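Local coordinates for glyoxalase-like domain protein (Staphylococcus aureus, PDB 3P8A) that is of unknown function but carries a glyoxalase-like domain of the VOC family, a fold that in relatives often serves metal-dependent enzymes, at residues 21-26 against 226-231; 29-34 against 72-77; 80-85 against 97-102. All coordinates share one frame; numbering follows the deposited sequence.

Interaction 1: 21-26 against 226-231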
# COMPACT_ATOMS: atom_id res chain seq x y z
N MSE A 21 4.03 -0.19 19.40
CA MSE A 21 4.38 -0.83 18.13
C MSE A 21 4.84 0.18 17.06
O MSE A 21 4.09 1.10 16.72
CB MSE A 21 3.26 -1.77 17.61
CG MSE A 21 1.86 -1.14 17.60
SE MSE A 21 0.56 -2.11 16.51
CE MSE A 21 -0.69 -0.63 16.17
N ILE A 22 6.08 0.01 16.55
CA ILE A 22 6.61 0.93 15.55
C ILE A 22 6.20 0.56 14.12
O ILE A 22 6.62 -0.48 13.58
CB ILE A 22 8.09 1.42 15.76
CG1 ILE A 22 9.14 0.69 14.91
CG2 ILE A 22 8.48 1.46 17.24
CD1 ILE A 22 9.71 1.57 13.81
N LEU A 23 5.30 1.38 13.55
CA LEU A 23 4.76 1.24 12.19
C LEU A 23 5.24 2.36 11.31
O LEU A 23 5.27 3.51 11.73
CB LEU A 23 3.21 1.26 12.19
CG LEU A 23 2.52 0.16 12.95
CD1 LEU A 23 1.03 0.36 12.95
CD2 LEU A 23 2.84 -1.17 12.38
N LYS A 24 5.60 2.03 10.07
CA LYS A 24 6.01 3.00 9.06
C LYS A 24 5.35 2.63 7.75
O LYS A 24 4.98 1.47 7.55
CB LYS A 24 7.54 2.99 8.88
CG LYS A 24 8.32 3.51 10.07
CD LYS A 24 9.81 3.37 9.81
CE LYS A 24 10.65 4.08 10.85
NZ LYS A 24 12.10 3.92 10.58
N PHE A 25 5.22 3.60 6.84
CA PHE A 25 4.65 3.34 5.51
C PHE A 25 5.63 2.46 4.71
O PHE A 25 6.82 2.76 4.68
CB PHE A 25 4.43 4.70 4.79
CG PHE A 25 3.94 4.55 3.37
CD1 PHE A 25 2.60 4.31 3.10
CD2 PHE A 25 4.83 4.64 2.30
CE1 PHE A 25 2.17 4.14 1.79
CE2 PHE A 25 4.38 4.47 0.99
CZ PHE A 25 3.06 4.23 0.75
N ASP A 26 5.14 1.36 4.11
CA ASP A 26 6.02 0.52 3.29
C ASP A 26 5.80 0.75 1.81
O ASP A 26 6.74 1.11 1.10
CB ASP A 26 5.87 -0.97 3.63
CG ASP A 26 7.07 -1.76 3.13
OD1 ASP A 26 8.18 -1.58 3.68
OD2 ASP A 26 6.89 -2.55 2.18
N LEU A 226 -4.35 12.24 9.34
CA LEU A 226 -3.83 11.30 10.34
C LEU A 226 -2.33 11.08 10.11
O LEU A 226 -1.84 11.31 9.00
CB LEU A 226 -4.60 9.98 10.26
CG LEU A 226 -6.11 10.04 10.52
CD1 LEU A 226 -6.73 8.66 10.43
CD2 LEU A 226 -6.42 10.66 11.87
N ILE A 227 -1.59 10.71 11.16
CA ILE A 227 -0.16 10.43 11.03
C ILE A 227 0.20 9.23 11.90
O ILE A 227 -0.36 9.07 12.99
CB ILE A 227 0.72 11.70 11.33
CG1 ILE A 227 2.15 11.54 10.73
CG2 ILE A 227 0.74 12.09 12.84
CD1 ILE A 227 3.11 12.85 10.74
N LEU A 228 1.14 8.38 11.44
CA LEU A 228 1.62 7.27 12.26
C LEU A 228 2.57 7.89 13.28
O LEU A 228 3.20 8.90 12.99
CB LEU A 228 2.37 6.26 11.40
CG LEU A 228 1.55 5.38 10.49
CD1 LEU A 228 2.40 4.87 9.35
CD2 LEU A 228 0.92 4.22 11.26
N LYS A 229 2.68 7.29 14.47
CA LYS A 229 3.57 7.83 15.52
C LYS A 229 5.05 7.83 15.14
O LYS A 229 5.80 8.69 15.62
CB LYS A 229 3.37 7.06 16.84
CG LYS A 229 2.16 7.55 17.61
CD LYS A 229 1.70 6.54 18.65
CE LYS A 229 0.64 7.12 19.55
NZ LYS A 229 -0.58 7.55 18.81
N ASN A 230 5.46 6.88 14.26
CA ASN A 230 6.87 6.68 13.88
C ASN A 230 7.19 6.90 12.42
O ASN A 230 8.17 6.36 11.90
CB ASN A 230 7.32 5.28 14.35
CG ASN A 230 7.08 5.07 15.83
OD1 ASN A 230 7.78 5.63 16.67
ND2 ASN A 230 6.00 4.38 16.16
N ASP A 231 6.38 7.72 11.73
CA ASP A 231 6.62 8.05 10.33
C ASP A 231 6.12 9.46 9.99
O ASP A 231 5.21 9.97 10.66
CB ASP A 231 6.00 6.99 9.40
CG ASP A 231 6.66 6.92 8.04
OD1 ASP A 231 7.47 7.83 7.72
OD2 ASP A 231 6.38 5.97 7.29
O HOH W 1 4.08 4.22 14.10

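Interaction 2: 29-34 against 72-77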
# COMPACT_ATOMS: atom_id res chain seq x y z
N ILE A 29 -0.08 0.05 -3.43
CA ILE A 29 -0.35 -0.86 -4.54
C ILE A 29 -1.18 -0.21 -5.57
O ILE A 29 -2.28 0.27 -5.28
CB ILE A 29 -1.00 -2.19 -4.06
CG1 ILE A 29 -0.11 -2.88 -3.00
CG2 ILE A 29 -1.28 -3.15 -5.24
CD1 ILE A 29 -0.87 -3.25 -1.83
N HIS A 30 -0.69 -0.26 -6.81
CA HIS A 30 -1.40 0.24 -7.98
C HIS A 30 -1.65 -0.92 -8.96
O HIS A 30 -0.69 -1.46 -9.53
CB HIS A 30 -0.62 1.40 -8.62
CG HIS A 30 -1.31 2.06 -9.79
ND1 HIS A 30 -0.70 3.11 -10.47
CD2 HIS A 30 -2.51 1.80 -10.36
CE1 HIS A 30 -1.56 3.46 -11.43
NE2 HIS A 30 -2.66 2.69 -11.40
N TYR A 31 -2.94 -1.30 -9.16
CA TYR A 31 -3.32 -2.34 -10.12
C TYR A 31 -3.32 -1.74 -11.54
O TYR A 31 -4.03 -0.78 -11.79
CB TYR A 31 -4.66 -3.03 -9.77
CG TYR A 31 -5.25 -3.84 -10.91
CD1 TYR A 31 -6.54 -3.59 -11.38
CD2 TYR A 31 -4.49 -4.81 -11.57
CE1 TYR A 31 -7.07 -4.31 -12.46
CE2 TYR A 31 -4.98 -5.47 -12.70
CZ TYR A 31 -6.28 -5.23 -13.12
OH TYR A 31 -6.78 -5.91 -14.20
N ILE A 32 -2.46 -2.30 -12.43
CA ILE A 32 -2.30 -1.87 -13.82
C ILE A 32 -2.47 -3.06 -14.75
O ILE A 32 -1.69 -4.00 -14.67
CB ILE A 32 -0.94 -1.12 -14.05
CG1 ILE A 32 -0.95 0.24 -13.34
CG2 ILE A 32 -0.65 -0.93 -15.57
CD1 ILE A 32 0.33 1.02 -13.39
N ASP A 33 -3.46 -3.01 -15.65
CA ASP A 33 -3.67 -4.08 -16.62
C ASP A 33 -2.54 -3.99 -17.67
O ASP A 33 -2.12 -2.88 -17.98
CB ASP A 33 -5.03 -3.91 -17.32
CG ASP A 33 -5.24 -4.87 -18.47
OD1 ASP A 33 -5.20 -6.09 -18.24
OD2 ASP A 33 -5.46 -4.39 -19.60
N GLN A 34 -2.04 -5.14 -18.20
CA GLN A 34 -0.96 -5.13 -19.20
C GLN A 34 0.27 -4.40 -18.68
O GLN A 34 0.84 -3.52 -19.36
CB GLN A 34 -1.43 -4.56 -20.57
CG GLN A 34 -2.45 -5.45 -21.28
CD GLN A 34 -3.05 -4.79 -22.49
OE1 GLN A 34 -2.41 -3.99 -23.20
NE2 GLN A 34 -4.30 -5.12 -22.78
N LEU A 72 3.52 -1.74 -8.50
CA LEU A 72 2.59 -1.82 -9.62
C LEU A 72 2.29 -3.29 -9.73
O LEU A 72 3.21 -4.09 -9.73
CB LEU A 72 3.21 -1.29 -10.92
CG LEU A 72 3.78 0.11 -10.92
CD1 LEU A 72 4.01 0.52 -12.31
CD2 LEU A 72 2.85 1.14 -10.21
N LEU A 73 1.04 -3.66 -9.75
CA LEU A 73 0.63 -5.05 -9.68
C LEU A 73 -0.29 -5.44 -10.81
O LEU A 73 -1.16 -4.66 -11.18
CB LEU A 73 -0.05 -5.30 -8.28
CG LEU A 73 -0.44 -6.76 -7.88
CD1 LEU A 73 0.82 -7.63 -7.60
CD2 LEU A 73 -1.35 -6.76 -6.66
N ASP A 74 -0.09 -6.66 -11.37
CA ASP A 74 -0.97 -7.19 -12.41
C ASP A 74 -1.18 -8.70 -12.20
O ASP A 74 -0.48 -9.32 -11.42
CB ASP A 74 -0.41 -6.90 -13.81
CG ASP A 74 -1.35 -7.06 -15.01
OD1 ASP A 74 -2.58 -7.25 -14.81
OD2 ASP A 74 -0.87 -6.90 -16.15
N VAL A 75 -2.14 -9.28 -12.91
CA VAL A 75 -2.46 -10.70 -12.82
C VAL A 75 -2.06 -11.43 -14.10
O VAL A 75 -2.46 -11.03 -15.19
CB VAL A 75 -3.93 -10.95 -12.36
CG1 VAL A 75 -4.92 -9.99 -13.02
CG2 VAL A 75 -4.36 -12.41 -12.55
N GLU A 76 -1.24 -12.47 -13.94
CA GLU A 76 -0.78 -13.34 -15.01
C GLU A 76 -1.71 -14.55 -15.13
O GLU A 76 -2.10 -14.93 -16.24
CB GLU A 76 0.69 -13.75 -14.78
CG GLU A 76 1.17 -15.00 -15.53
CD GLU A 76 1.02 -15.02 -17.04
OE1 GLU A 76 1.06 -13.94 -17.67
OE2 GLU A 76 0.86 -16.13 -17.60
N ASN A 77 -2.05 -15.17 -13.98
CA ASN A 77 -2.93 -16.34 -13.91
C ASN A 77 -4.27 -16.00 -13.23
O ASN A 77 -4.42 -16.15 -12.02
CB ASN A 77 -2.20 -17.52 -13.24
CG ASN A 77 -2.95 -18.84 -13.24
OD1 ASN A 77 -4.12 -18.92 -13.59
ND2 ASN A 77 -2.31 -19.90 -12.79
O HOH W 2 -5.08 -7.44 -15.87

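Interaction 3: 80-85 against 97-102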
# COMPACT_ATOMS: atom_id res chain seq x y z
N LYS A 80 -6.32 -18.84 -11.26
CA LYS A 80 -5.75 -19.04 -9.92
C LYS A 80 -6.23 -17.95 -8.97
O LYS A 80 -6.71 -18.28 -7.89
CB LYS A 80 -4.21 -19.07 -9.98
CG LYS A 80 -3.54 -19.11 -8.60
CD LYS A 80 -2.05 -19.33 -8.70
CE LYS A 80 -1.65 -20.79 -8.77
NZ LYS A 80 -2.18 -21.58 -7.63
N LEU A 81 -6.11 -16.67 -9.36
CA LEU A 81 -6.54 -15.54 -8.52
C LEU A 81 -8.02 -15.60 -8.17
O LEU A 81 -8.38 -15.36 -7.03
CB LEU A 81 -6.18 -14.21 -9.20
CG LEU A 81 -6.30 -12.94 -8.35
CD1 LEU A 81 -5.33 -12.94 -7.16
CD2 LEU A 81 -6.05 -11.72 -9.19
N LYS A 82 -8.89 -15.94 -9.15
CA LYS A 82 -10.34 -16.06 -8.94
C LYS A 82 -10.69 -17.16 -7.93
O LYS A 82 -11.61 -16.99 -7.12
CB LYS A 82 -11.04 -16.35 -10.28
CG LYS A 82 -11.28 -15.13 -11.14
CD LYS A 82 -11.74 -15.53 -12.55
CE LYS A 82 -13.02 -14.87 -13.02
NZ LYS A 82 -12.91 -13.39 -13.14
N LYS A 83 -9.94 -18.29 -7.98
CA LYS A 83 -10.11 -19.43 -7.07
C LYS A 83 -9.74 -18.97 -5.67
O LYS A 83 -10.51 -19.17 -4.72
CB LYS A 83 -9.18 -20.59 -7.49
CG LYS A 83 -9.75 -21.52 -8.55
CD LYS A 83 -8.80 -22.70 -8.87
CE LYS A 83 -8.74 -23.76 -7.78
NZ LYS A 83 -7.63 -24.74 -8.00
N MSE A 84 -8.56 -18.32 -5.56
CA MSE A 84 -8.02 -17.81 -4.31
C MSE A 84 -8.90 -16.74 -3.69
O MSE A 84 -9.00 -16.69 -2.47
CB MSE A 84 -6.57 -17.33 -4.47
CG MSE A 84 -5.59 -18.47 -4.78
SE MSE A 84 -5.60 -19.95 -3.50
CE MSE A 84 -6.67 -21.27 -4.50
N ALA A 85 -9.57 -15.91 -4.52
CA ALA A 85 -10.48 -14.86 -4.02
C ALA A 85 -11.70 -15.40 -3.28
O ALA A 85 -12.31 -14.67 -2.50
CB ALA A 85 -10.92 -13.96 -5.15
N GLN A 97 -7.89 -8.43 -4.21
CA GLN A 97 -8.62 -7.16 -4.26
C GLN A 97 -8.88 -6.80 -5.71
O GLN A 97 -9.92 -6.19 -5.99
CB GLN A 97 -7.82 -6.00 -3.63
CG GLN A 97 -7.76 -6.05 -2.12
CD GLN A 97 -7.16 -4.78 -1.58
OE1 GLN A 97 -7.64 -3.67 -1.82
NE2 GLN A 97 -6.11 -4.93 -0.79
N ILE A 98 -7.98 -7.22 -6.63
CA ILE A 98 -8.09 -7.02 -8.10
C ILE A 98 -9.44 -7.61 -8.56
O ILE A 98 -10.21 -6.92 -9.24
CB ILE A 98 -6.88 -7.63 -8.89
CG1 ILE A 98 -5.57 -6.90 -8.55
CG2 ILE A 98 -7.12 -7.57 -10.43
CD1 ILE A 98 -4.26 -7.61 -9.14
N VAL A 99 -9.75 -8.83 -8.11
CA VAL A 99 -11.01 -9.53 -8.45
C VAL A 99 -12.21 -8.90 -7.75
O VAL A 99 -13.21 -8.56 -8.39
CB VAL A 99 -10.92 -11.07 -8.13
CG1 VAL A 99 -12.26 -11.77 -8.41
CG2 VAL A 99 -9.81 -11.72 -8.94
N GLN A 100 -12.12 -8.77 -6.43
CA GLN A 100 -13.18 -8.24 -5.57
C GLN A 100 -13.60 -6.82 -5.93
O GLN A 100 -14.78 -6.46 -5.78
CB GLN A 100 -12.75 -8.34 -4.11
CG GLN A 100 -12.85 -9.78 -3.62
CD GLN A 100 -11.92 -10.11 -2.51
OE1 GLN A 100 -11.15 -9.26 -2.01
NE2 GLN A 100 -11.97 -11.37 -2.09
N GLU A 101 -12.65 -6.02 -6.45
CA GLU A 101 -12.92 -4.67 -6.91
C GLU A 101 -13.18 -4.59 -8.43
O GLU A 101 -12.99 -3.55 -9.04
CB GLU A 101 -11.88 -3.68 -6.39
CG GLU A 101 -11.85 -3.64 -4.88
CD GLU A 101 -10.63 -3.02 -4.23
OE1 GLU A 101 -10.11 -2.02 -4.77
OE2 GLU A 101 -10.24 -3.50 -3.14
N LYS A 102 -13.69 -5.71 -9.00
CA LYS A 102 -14.16 -5.88 -10.38
C LYS A 102 -13.16 -5.47 -11.45
O LYS A 102 -13.58 -4.96 -12.50
CB LYS A 102 -15.53 -5.15 -10.59
CG LYS A 102 -16.57 -5.35 -9.46
CD LYS A 102 -17.81 -4.51 -9.66
CE LYS A 102 -18.70 -4.59 -8.46
NZ LYS A 102 -18.36 -3.58 -7.43

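Interaction 1: 21-26 against 226-231
Asp-231 and Asn-230, at the end of a type I beta turn from Leu-228 to Asp-231, hold the start of strand 24-31 and so join the two beta sheets of this glyoxalase-like chain. The one direct hydrogen bond runs from Phe-25 N to Asp-231 OD2, 2.7 Å long and nearly straight at 166°, and the carboxylate oxygen is met almost along its C-O axis. With CG anti to the backbone N (chi1 -156°), Asp-231 sends this oxygen to the backbone of strand 24-31 in the other sheet, where Phe-25 CB also lies against it. Apolar contact is made by Leu-228, which points at the other segment: its CD2 touches Leu-23 CB at 3.9 Å, while CD1 lies against the backbone at Phe-25 N. Leu-228 also touches Leu-112 of strand 106-113 and Phe-212 of helix 201-212. Nearer the solvent, the extended Lys-24 chain runs past Asn-230 O, CG 3.4 Å from it, before its end heads off; the Ile-22 and Asn-230 side chains cross at about a right angle, Asn-230 ND2 3.6 Å from Ile-22 CB. A water completes the junction, donating to Leu-23 O at 2.7 Å and accepting from both Asn-230 N (3.0 Å) and Asn-230 ND2 (2.8 Å).

Interaction 2: 29-34 against 72-77
Tyr-31 and Asp-74 both carry CG anti to the backbone N (chi1 165° and -165°), which brings the phenol ring and the carboxylate obliquely together, their planes 52° apart. Asp-74 OD1 sits at the ring edge, 3.7 Å from Tyr-31 CE2. A water in the plane of the ring links three groups: it accepts from Tyr-31 OH at 2.8 Å and donates to Asp-33 OD1 and to Asp-74 OD1. This shared water probably eases the closeness of the two carboxylates. The other oxygen, Asp-74 OD2, takes a hydrogen bond from Leu-35 N, so the carboxylate also holds the chain where it leaves strand 24-31. Backbone bonds join the strands in parallel register, Leu-73 N to His-30 O at 2.8 Å and Ile-32 N to Leu-73 O at 3.0 Å. On the sheet face of Tyr-31 and Leu-73, Ile-29 CG2 lies beside Leu-73 CD2 at 3.9 Å. On the face of His-30 and Leu-72, Leu-72 CD2 packs on His-30 CB at 3.8 Å and Leu-72 CD1 meets Ile-32 CD1. Ile-32 CG1 covers one face of the His-30 ring, whose nitrogens are bonded to Tyr-268 OH and Arg-264 O. Although no helix lies between strands 24-31 and 48-53 here, the first strand pairs in parallel with the fourth, with two antiparallel strands beyond, as in the beta-alpha-beta-beta-beta module of the VOC (glyoxalase) fold.

Interaction 3: 80-85 against 97-102
Val-99 points from the short helix 97-100 at helix 78-84, and its two methyls divide the work of this helix-helix contact in the glyoxalase-like domain. The valine and Leu-81 slide past each other in opposite directions, so Val-99 CG2 comes alongside the leucine branch, 3.8 Å from Leu-81 CG and equally close to its CD2. Val-99 CG1, anti to the backbone N (chi1 177°), rests instead on Ala-85 CB, four residues on from Leu-81, at 4.1 Å. Leu-81 meets Ile-98 differently: the two cross at about a right angle, with Leu-81 CD2 4.2 Å from Ile-98 CB. These two residues face inward, Leu-81 reaching Val-75 and Ile-98 reaching Leu-73 of strand 69-75, so the apolar contact continues onto that strand. Toward the solvent, Lys-82 lays its CG beside Val-99 CG2 at 4.3 Å, and its amine makes a weak hydrogen bond to Tyr-103 OH. Helix 97-100 ends in a Schellman motif with Lys-102 at positive phi, in which Lys-102 N bonds Val-99 O at 3.0 Å. The extended Gln-100 side chain brings its amide to the backbone of Ala-85; NE2 has its main partner in Gly-90 O and adds a weak, bent hydrogen bond to Ala-85 O, 3.3 Å long with 124° at the hydrogen.

How the interactions relate
Along the chain, interactions 2 and 3 follow in series and both are nested inside the long loop closed by interaction 1. Strand 24-31 serves interactions 1 and 2, whose centres lie 26 Å apart on opposite sides of the chain's centre. Interaction 3 is only 12 Å from interaction 2, centre to centre, and touches it, Tyr-31 CZ lying 3.7 Å from Ile-98 CG2. Helix 78-84 directly follows strand 69-75, and the two short helices pack against one face of the sheet through Leu-81 and Ile-98. Interactions 1 and 3 do not touch: their centres are 29 Å apart, their nearest atoms about 13 Å. Interaction 1 thus closes the chain across 199 residues, while the other two organise the region around strand 69-75.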